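Local coordinates for protein aspartokinase (Clostridium acetobutylicum, PDB 3TVI) that probably catalyses the ATP-dependent phosphorylation of the beta-carboxyl group of L-aspartate, the first step towards lysine, threonine and methionine, and binds lysine, at residues Y153-K157 with I194-N200; T226-I230 with P272-I276. One frame throughout, in Å; residues are numbered along the deposited sequence.

Contact 1. Residues Y153-K157 with I194-N200; sequences YEKIK and IISAGVN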
# COMPACT_ATOMS: atom_id res chain seq x y z
N TYR B 153 -35.13 1.26 -21.48
CA TYR B 153 -35.68 -0.08 -21.31
C TYR B 153 -37.17 -0.11 -21.63
O TYR B 153 -37.64 -0.98 -22.37
CB TYR B 153 -35.44 -0.59 -19.88
CG TYR B 153 -33.98 -0.65 -19.46
CD1 TYR B 153 -33.01 -1.18 -20.31
CD2 TYR B 153 -33.58 -0.19 -18.21
CE1 TYR B 153 -31.68 -1.24 -19.92
CE2 TYR B 153 -32.26 -0.25 -17.82
CZ TYR B 153 -31.31 -0.77 -18.68
OH TYR B 153 -30.00 -0.83 -18.28
N GLU B 154 -37.92 0.84 -21.08
CA GLU B 154 -39.33 0.98 -21.42
C GLU B 154 -39.50 0.94 -22.94
O GLU B 154 -40.35 0.21 -23.45
CB GLU B 154 -39.91 2.28 -20.84
CG GLU B 154 -41.28 2.70 -21.39
CD GLU B 154 -42.01 3.72 -20.51
OE1 GLU B 154 -41.47 4.12 -19.44
OE2 GLU B 154 -43.14 4.12 -20.88
N LYS B 155 -38.67 1.71 -23.65
CA LYS B 155 -38.69 1.76 -25.10
C LYS B 155 -38.29 0.40 -25.70
O LYS B 155 -38.95 -0.12 -26.58
CB LYS B 155 -37.78 2.87 -25.62
N ILE B 156 -37.20 -0.17 -25.18
CA ILE B 156 -36.75 -1.49 -25.63
C ILE B 156 -37.87 -2.53 -25.54
O ILE B 156 -38.11 -3.28 -26.49
CB ILE B 156 -35.54 -1.98 -24.81
CG1 ILE B 156 -34.28 -1.21 -25.22
CG2 ILE B 156 -35.33 -3.47 -25.03
CD1 ILE B 156 -33.09 -1.47 -24.34
N LYS B 157 -38.56 -2.57 -24.40
CA LYS B 157 -39.68 -3.48 -24.23
C LYS B 157 -40.77 -3.22 -25.26
O LYS B 157 -41.37 -4.15 -25.80
CB LYS B 157 -40.26 -3.36 -22.82
CG LYS B 157 -39.35 -3.89 -21.73
CD LYS B 157 -39.98 -3.74 -20.35
CE LYS B 157 -39.29 -4.64 -19.34
NZ LYS B 157 -37.80 -4.53 -19.40
N ILE B 194 -27.18 -3.39 -22.56
CA ILE B 194 -28.41 -2.61 -22.41
C ILE B 194 -29.59 -3.39 -22.94
O ILE B 194 -30.58 -3.59 -22.24
CB ILE B 194 -28.32 -1.27 -23.16
CG1 ILE B 194 -27.28 -0.35 -22.49
CG2 ILE B 194 -29.68 -0.59 -23.20
CD1 ILE B 194 -27.10 0.99 -23.16
N ILE B 195 -29.49 -3.87 -24.18
CA ILE B 195 -30.60 -4.56 -24.80
C ILE B 195 -31.03 -5.75 -23.97
O ILE B 195 -32.23 -5.97 -23.77
CB ILE B 195 -30.27 -5.05 -26.22
CG1 ILE B 195 -30.13 -3.87 -27.19
CG2 ILE B 195 -31.34 -6.01 -26.71
CD1 ILE B 195 -31.35 -2.98 -27.26
N SER B 196 -30.05 -6.52 -23.50
CA SER B 196 -30.32 -7.70 -22.67
C SER B 196 -31.13 -7.28 -21.45
O SER B 196 -32.20 -7.84 -21.18
CB SER B 196 -29.01 -8.35 -22.24
OG SER B 196 -28.06 -8.34 -23.29
N ALA B 197 -30.62 -6.29 -20.72
CA ALA B 197 -31.33 -5.71 -19.59
C ALA B 197 -32.77 -5.34 -19.95
O ALA B 197 -33.70 -5.74 -19.25
CB ALA B 197 -30.59 -4.47 -19.09
N GLY B 198 -32.94 -4.60 -21.04
CA GLY B 198 -34.25 -4.09 -21.43
C GLY B 198 -35.24 -5.14 -21.88
O GLY B 198 -36.45 -4.98 -21.72
N VAL B 199 -34.73 -6.22 -22.46
CA VAL B 199 -35.57 -7.33 -22.89
C VAL B 199 -35.75 -8.39 -21.79
O VAL B 199 -36.56 -9.30 -21.93
CB VAL B 199 -34.98 -8.01 -24.14
CG1 VAL B 199 -33.62 -8.62 -23.81
CG2 VAL B 199 -35.93 -9.06 -24.67
N ASN B 200 -34.99 -8.25 -20.70
CA ASN B 200 -34.91 -9.28 -19.68
C ASN B 200 -34.47 -10.60 -20.30
O ASN B 200 -35.11 -11.63 -20.13
CB ASN B 200 -36.24 -9.43 -18.93
CG ASN B 200 -36.65 -8.17 -18.20
OD1 ASN B 200 -35.87 -7.59 -17.44
ND2 ASN B 200 -37.88 -7.74 -18.41
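I156 and Y153 of helix 149-159 press onto the last turns of helix 187-199 around G198, whose missing side chain lets the two backbones come close: the CA atoms of Y153 and G198 are 4.3 Å apart. I156 acts as a knob in a hole formed by I194, I195, G198 and V199. Its two branches divide the work. CD1 of I156 reaches between the isoleucines, 3.7 Å from I194 CG2, the I156 and I194 side chains crossing at about a right angle, whereas CG2, anti to the backbone N, rests on the peptide that joins G198 to V199. The tyrosine ring lies along the I194-A197-G198 side of the same turn. Y153 CD1 comes 3.4 Å from G198 CA, and Y153 CE1 3.5 Å from A197 CB. Both partners meet the ring obliquely, while the carbonyl oxygen of I194 sits at the ring edge, near its plane.

At the C-terminal end of helix 187-199, K157 runs extended as far as CE and then bends (chi4 48°), which brings K157 NZ to 2.7 Å from G198 O in a hydrogen bond. The ammonium approaches from above the carbonyl plane, 41° out of it, rather than along a lone pair. N200 leaves the helix with positive phi in a Schellman motif, and its side chain lies near the lysine.

The short helix segments cross at -71° with axes 8.3 Å apart. Further out, V138 adjoins I156, F147 and F183 touch I194, and V6 of strand 5-9 lies against I195 and V199, so the packing joins helix 149-159 to the central sheet of the amino acid kinase domain through helix 187-199. A positive charge at a helix C-terminus would be expected to interact favourably with the helix dipole, supplementing a largely apolar interface.

Contact 2. Residues T226-I230 with P272-I276; sequences TISKI and PGTLI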
# COMPACT_ATOMS: atom_id res chain seq x y z
N THR B 226 -9.35 -23.25 -20.38
CA THR B 226 -10.31 -22.17 -20.56
C THR B 226 -11.05 -21.94 -19.26
O THR B 226 -11.32 -22.89 -18.53
CB THR B 226 -11.33 -22.53 -21.64
OG1 THR B 226 -10.66 -22.62 -22.90
CG2 THR B 226 -12.46 -21.48 -21.72
N ILE B 227 -11.38 -20.69 -18.97
CA ILE B 227 -12.11 -20.36 -17.75
C ILE B 227 -13.60 -20.63 -17.95
O ILE B 227 -14.39 -19.73 -18.16
CB ILE B 227 -11.92 -18.88 -17.34
CG1 ILE B 227 -10.43 -18.51 -17.26
CG2 ILE B 227 -12.60 -18.62 -16.00
CD1 ILE B 227 -10.19 -17.04 -16.95
N SER B 228 -13.99 -21.90 -17.87
CA SER B 228 -15.39 -22.28 -17.81
C SER B 228 -16.35 -21.17 -17.28
O SER B 228 -17.26 -20.76 -18.00
CB SER B 228 -15.52 -23.54 -16.94
OG SER B 228 -16.86 -23.91 -16.74
N LYS B 229 -16.12 -20.70 -16.06
CA LYS B 229 -17.02 -19.74 -15.39
C LYS B 229 -16.24 -18.69 -14.58
O LYS B 229 -15.16 -18.96 -14.08
CB LYS B 229 -17.96 -20.50 -14.45
CG LYS B 229 -19.05 -21.30 -15.15
CD LYS B 229 -19.60 -22.42 -14.28
CE LYS B 229 -21.08 -22.65 -14.56
NZ LYS B 229 -21.53 -24.06 -14.36
N ILE B 230 -16.78 -17.48 -14.44
CA ILE B 230 -16.05 -16.38 -13.81
C ILE B 230 -17.02 -15.31 -13.29
O ILE B 230 -17.95 -14.92 -13.99
CB ILE B 230 -15.05 -15.77 -14.81
CG1 ILE B 230 -14.18 -14.70 -14.17
CG2 ILE B 230 -15.78 -15.17 -16.01
CD1 ILE B 230 -12.98 -14.34 -15.01
N PRO B 272 -17.01 -23.98 -26.25
CA PRO B 272 -17.85 -23.36 -25.23
C PRO B 272 -17.15 -22.14 -24.70
O PRO B 272 -15.92 -22.03 -24.79
CB PRO B 272 -17.97 -24.44 -24.16
CG PRO B 272 -16.88 -25.42 -24.42
CD PRO B 272 -16.16 -25.04 -25.68
N GLY B 273 -17.91 -21.20 -24.17
CA GLY B 273 -17.29 -19.97 -23.72
C GLY B 273 -16.74 -20.02 -22.31
O GLY B 273 -16.76 -21.04 -21.63
N THR B 274 -16.22 -18.88 -21.89
CA THR B 274 -16.19 -18.59 -20.49
C THR B 274 -17.52 -17.91 -20.26
O THR B 274 -18.06 -17.27 -21.17
CB THR B 274 -14.99 -17.72 -20.12
OG1 THR B 274 -15.10 -16.46 -20.78
CG2 THR B 274 -13.70 -18.41 -20.54
N LEU B 275 -18.06 -18.07 -19.06
CA LEU B 275 -19.44 -17.73 -18.78
C LEU B 275 -19.47 -16.78 -17.58
O LEU B 275 -19.44 -17.21 -16.43
CB LEU B 275 -20.22 -19.02 -18.52
CG LEU B 275 -21.74 -19.01 -18.61
CD1 LEU B 275 -22.21 -18.25 -19.84
CD2 LEU B 275 -22.28 -20.43 -18.61
N ILE B 276 -19.52 -15.48 -17.86
CA ILE B 276 -19.35 -14.47 -16.82
C ILE B 276 -20.64 -14.32 -16.03
O ILE B 276 -21.61 -13.74 -16.52
CB ILE B 276 -18.94 -13.11 -17.41
CG1 ILE B 276 -17.68 -13.25 -18.29
CG2 ILE B 276 -18.71 -12.10 -16.29
CD1 ILE B 276 -17.41 -12.09 -19.22
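K229 and L275, then I230 and I276, pair as parallel strand neighbours, with CA atoms 4.6 and 4.9 Å apart and the two segments running 20° from one another. L275 is the shared residue of the backbone pairing: its N donates to S228 O at 3.0 Å, a weak bond bent to 122° at the hydrogen, and its O accepts a weak but straighter bond from I230 N at 3.3 Å. The CA-H groups of the second strand add to these, I276 CA lying 3.2 Å from I230 O.

On the buried face, I230 and I276 lie side by side and point the same way. The touching branches are I230 CG2 and I276 CG1, 3.5 Å apart; with CG1 of I230 anti to its backbone N (chi1 -175°), CG2 falls between N and the carbonyl carbon, turned to its neighbour. L235 of helix 232-240 packs against both isoleucines, and Y232 and F213 also touch I276.

This pair forms one border of the mixed sheet in the amino acid kinase domain, where strand 229-231 is one of the two outermost strands within the chain. Strand 274-277 is parallel to it and antiparallel to strand 261-265 on its other side, with backbone hydrogen bonds between T274 and I263 and between I276 and I261.

The opposite face carries K229 and L275, which are more open to solvent; their side chains approach to 4.2 Å between K229 CG and L275 CB. Before the strand begins, I227 is the centre of an inverse gamma turn, closed weakly by S228 N and T226 O. Here the side chains of T226 and T274 lie near each other, although the exact placement of the T274 methyl is doubtful, while L214 borders T226 and F213 borders T274.

Overall arrangement
From the N terminus, the chain first lays down strand 5-9 and the other early strands of the central sheet. Helix 149-159 then opens contact 1, which helix 187-199 closes after an intervening stretch holding the small two-stranded hairpin 172-174/180-182. Strand 203-208 follows in the central sheet before strand 229-231 opens contact 2; helices 232-240 and 252-256 and strand 261-265 lie in the loop that strand 274-277 closes. The loops are therefore consecutive, neither enclosing nor crossing the other. The centres of contact 1 and contact 2 are about 25 Å apart and their nearest atoms about 11 Å, without touching. Contact 1 joins two helices beside the central sheet, contact 2 pairs strands at that sheet's border.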